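Local coordinates for protein ATP-dependent protease (Xanthomonas campestris pv. campestris, PDB 7CAY) that probably binds protein substrates, being a homologue of the N-terminal substrate-recognition domain of the ATP-dependent Lon protease, at residues Pro9-His14 with Ile23-Phe28. Numbering follows the deposited sequence.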
ATOM      1  N   PRO A   9      -8.929  -9.625  -4.477  1.00 62.20           N
ATOM      2  CA  PRO A   9      -7.760 -10.217  -5.137  1.00 61.87           C
ATOM      3  C   PRO A   9      -6.480  -9.509  -4.722  1.00 61.53           C
ATOM      4  O   PRO A   9      -6.420  -8.277  -4.663  1.00 61.93           O
ATOM      5  CB  PRO A   9      -8.049 -10.016  -6.630  1.00 61.00           C
ATOM      6  CG  PRO A   9      -9.522  -9.727  -6.711  1.00 62.71           C
ATOM      7  CD  PRO A   9      -9.857  -9.013  -5.441  1.00 63.83           C
ATOM      8  N   LEU A  10      -5.446 -10.297  -4.443  1.00 60.09           N
ATOM      9  CA  LEU A  10      -4.190  -9.785  -3.912  1.00 60.85           C
ATOM     10  C   LEU A  10      -3.080  -9.948  -4.941  1.00 63.35           C
ATOM     11  O   LEU A  10      -2.893 -11.037  -5.494  1.00 63.79           O
ATOM     12  CB  LEU A  10      -3.816 -10.503  -2.613  1.00 59.89           C
ATOM     13  CG  LEU A  10      -4.908 -10.575  -1.541  1.00 59.88           C
ATOM     14  CD1 LEU A  10      -4.363 -11.196  -0.262  1.00 59.85           C
ATOM     15  CD2 LEU A  10      -5.503  -9.205  -1.269  1.00 60.02           C
ATOM     16  N   PHE A  11      -2.344  -8.862  -5.191  1.00 60.75           N
ATOM     17  CA  PHE A  11      -1.197  -8.861  -6.092  1.00 61.86           C
ATOM     18  C   PHE A  11       0.091  -8.884  -5.287  1.00 64.98           C
ATOM     19  O   PHE A  11       0.277  -8.041  -4.398  1.00 63.66           O
ATOM     20  CB  PHE A  11      -1.220  -7.635  -6.999  1.00 63.60           C
ATOM     21  CG  PHE A  11      -2.061  -7.810  -8.232  1.00 64.68           C
ATOM     22  CD1 PHE A  11      -3.359  -8.282  -8.137  1.00 65.67           C
ATOM     23  CD2 PHE A  11      -1.556  -7.499  -9.485  1.00 65.43           C
ATOM     24  CE1 PHE A  11      -4.137  -8.445  -9.267  1.00 66.61           C
ATOM     25  CE2 PHE A  11      -2.332  -7.657 -10.620  1.00 66.10           C
ATOM     26  CZ  PHE A  11      -3.624  -8.132 -10.510  1.00 66.80           C
ATOM     27  N   PRO A  12       0.990  -9.822  -5.564  1.00 64.21           N
ATOM     28  CA  PRO A  12       2.200  -9.960  -4.743  1.00 64.33           C
ATOM     29  C   PRO A  12       3.342  -9.058  -5.189  1.00 64.00           C
ATOM     30  O   PRO A  12       3.795  -9.142  -6.336  1.00 64.44           O
ATOM     31  CB  PRO A  12       2.559 -11.437  -4.922  1.00 65.08           C
ATOM     32  CG  PRO A  12       2.092 -11.750  -6.315  1.00 65.15           C
ATOM     33  CD  PRO A  12       0.867 -10.898  -6.564  1.00 64.77           C
ATOM     34  N   LEU A  13       3.828  -8.206  -4.288  1.00 60.63           N
ATOM     35  CA  LEU A  13       4.947  -7.320  -4.576  1.00 57.84           C
ATOM     36  C   LEU A  13       6.037  -7.498  -3.529  1.00 57.11           C
ATOM     37  O   LEU A  13       5.760  -7.789  -2.364  1.00 56.06           O
ATOM     38  CB  LEU A  13       4.516  -5.846  -4.620  1.00 57.18           C
ATOM     39  CG  LEU A  13       3.463  -5.410  -5.642  1.00 57.89           C
ATOM     40  CD1 LEU A  13       3.535  -3.913  -5.825  1.00 59.44           C
ATOM     41  CD2 LEU A  13       3.634  -6.109  -6.976  1.00 58.65           C
ATOM     42  N   HIS A  14       7.285  -7.306  -3.957  1.00 62.03           N
ATOM     43  CA  HIS A  14       8.442  -7.390  -3.072  1.00 60.69           C
ATOM     44  C   HIS A  14       8.668  -6.116  -2.275  1.00 55.81           C
ATOM     45  O   HIS A  14       9.767  -5.906  -1.748  1.00 54.18           O
ATOM     46  CB  HIS A  14       9.696  -7.733  -3.880  1.00 61.99           C
ATOM     47  CG  HIS A  14       9.709  -9.135  -4.403  1.00 61.47           C
ATOM     48  ND1 HIS A  14      10.136 -10.207  -3.649  1.00 62.03           N
ATOM     49  CD2 HIS A  14       9.342  -9.643  -5.603  1.00 61.45           C
ATOM     50  CE1 HIS A  14      10.037 -11.312  -4.364  1.00 62.13           C
ATOM     51  NE2 HIS A  14       9.557 -10.999  -5.554  1.00 61.79           N
ATOM     52  N   ILE A  23       2.963   3.656  -7.417  1.00 61.77           N
ATOM     53  CA  ILE A  23       3.893   2.722  -8.037  1.00 63.14           C
ATOM     54  C   ILE A  23       3.407   2.404  -9.442  1.00 63.88           C
ATOM     55  O   ILE A  23       2.212   2.482  -9.745  1.00 64.55           O
ATOM     56  CB  ILE A  23       4.051   1.413  -7.235  1.00 62.31           C
ATOM     57  CG1 ILE A  23       2.690   0.737  -7.061  1.00 62.24           C
ATOM     58  CG2 ILE A  23       4.729   1.669  -5.897  1.00 63.15           C
ATOM     59  CD1 ILE A  23       2.731  -0.510  -6.230  1.00 60.80           C
ATOM     60  N   GLY A  24       4.359   2.040 -10.304  1.00 62.96           N
ATOM     61  CA  GLY A  24       4.057   1.600 -11.644  1.00 64.18           C
ATOM     62  C   GLY A  24       4.292   0.107 -11.755  1.00 64.36           C
ATOM     63  O   GLY A  24       5.402  -0.375 -11.521  1.00 65.03           O
ATOM     64  N   LEU A  25       3.239  -0.620 -12.112  1.00 66.04           N
ATOM     65  CA  LEU A  25       3.252  -2.077 -12.147  1.00 66.02           C
ATOM     66  C   LEU A  25       3.150  -2.546 -13.590  1.00 68.52           C
ATOM     67  O   LEU A  25       2.161  -2.252 -14.271  1.00 68.74           O
ATOM     68  CB  LEU A  25       2.107  -2.652 -11.315  1.00 62.83           C
ATOM     69  CG  LEU A  25       1.943  -4.174 -11.384  1.00 60.05           C
ATOM     70  CD1 LEU A  25       3.224  -4.867 -10.950  1.00 59.16           C
ATOM     71  CD2 LEU A  25       0.766  -4.626 -10.539  1.00 58.94           C
ATOM     72  N   ARG A  26       4.169  -3.272 -14.052  1.00 67.49           N
ATOM     73  CA  ARG A  26       4.145  -3.882 -15.380  1.00 69.53           C
ATOM     74  C   ARG A  26       3.406  -5.212 -15.288  1.00 68.08           C
ATOM     75  O   ARG A  26       3.888  -6.154 -14.653  1.00 67.98           O
ATOM     76  CB  ARG A  26       5.563  -4.075 -15.911  1.00 71.73           C
ATOM     77  CG  ARG A  26       6.428  -2.825 -15.839  1.00 74.14           C
ATOM     78  CD  ARG A  26       7.744  -3.000 -16.583  1.00 77.15           C
ATOM     79  NE  ARG A  26       7.720  -2.359 -17.897  1.00 81.22           N
ATOM     80  CZ  ARG A  26       7.649  -3.009 -19.055  1.00 83.79           C
ATOM     81  NH1 ARG A  26       7.605  -4.336 -19.077  1.00 83.81           N
ATOM     82  NH2 ARG A  26       7.631  -2.331 -20.197  1.00 86.02           N
ATOM     83  N   VAL A  27       2.235  -5.291 -15.914  1.00 69.30           N
ATOM     84  CA  VAL A  27       1.399  -6.486 -15.894  1.00 70.25           C
ATOM     85  C   VAL A  27       1.470  -7.137 -17.268  1.00 72.45           C
ATOM     86  O   VAL A  27       1.044  -6.542 -18.267  1.00 75.22           O
ATOM     87  CB  VAL A  27      -0.053  -6.157 -15.517  1.00 71.66           C
ATOM     88  CG1 VAL A  27      -0.937  -7.381 -15.701  1.00 71.62           C
ATOM     89  CG2 VAL A  27      -0.127  -5.649 -14.085  1.00 71.57           C
ATOM     90  N   PHE A  28       2.000  -8.359 -17.321  1.00 73.45           N
ATOM     91  CA  PHE A  28       2.107  -9.075 -18.587  1.00 73.34           C
ATOM     92  C   PHE A  28       1.778 -10.557 -18.504  1.00 76.37           C
ATOM     93  O   PHE A  28       1.688 -11.195 -19.557  1.00 76.33           O
ATOM     94  CB  PHE A  28       3.516  -8.912 -19.178  1.00 72.41           C
ATOM     95  CG  PHE A  28       4.618  -9.381 -18.269  1.00 69.45           C
ATOM     96  CD1 PHE A  28       5.083 -10.684 -18.334  1.00 68.89           C
ATOM     97  CD2 PHE A  28       5.198  -8.514 -17.357  1.00 68.06           C
ATOM     98  CE1 PHE A  28       6.100 -11.115 -17.502  1.00 67.68           C
ATOM     99  CE2 PHE A  28       6.215  -8.940 -16.523  1.00 66.76           C
ATOM    100  CZ  PHE A  28       6.667 -10.241 -16.596  1.00 66.73           C
TER
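Leu13 and Leu25 meet across two strands that belong to one curled sheet yet do not pair with each other, a worked example of how such strands are joined across the curve of the sheet through their side chains. Leu13 can be followed outward. Its CB leaves strand 9-13 in the direction of strand 23-27, and with chi1 at -60° CG stands anti to the carbonyl carbon, where the side chain forks across the gap. Leu13 CD1 meets Ile23 CD1 tip to tip, at 3.5 Å. On the other branch, Leu13 CD2 passes obliquely by Leu25 CD1, at 4.2 Å.

The strand axes run nearly at right angles (101°) and come no closer than 10.7 Å, a span bridged by pairs of apolar side chains. Such wrapping of a small, strongly curved mixed sheet around a hydrophobic interior fits the PUA-like fold of Lon N-terminal domains; strand 9-13 lies between strands 47-51 (parallel) and 106-112 (antiparallel), whereas strand 23-27 pairs antiparallel with strand 83-100.

Leu25 forks in its turn. Its CG, anti to the backbone N, carries the fork toward strand 9-13, and chi2 near 58° sets where the two methyls go. Leu25 CD2 meets Phe11 CD2 at 3.8 Å, obliquely to the ring. The buried Phe11 ring also stacks on Phe46 and touches Tyr32, Leu35 and Val36 of helix 30-42, while Leu87 of strand 83-100 packs against both Ile23 and Leu25.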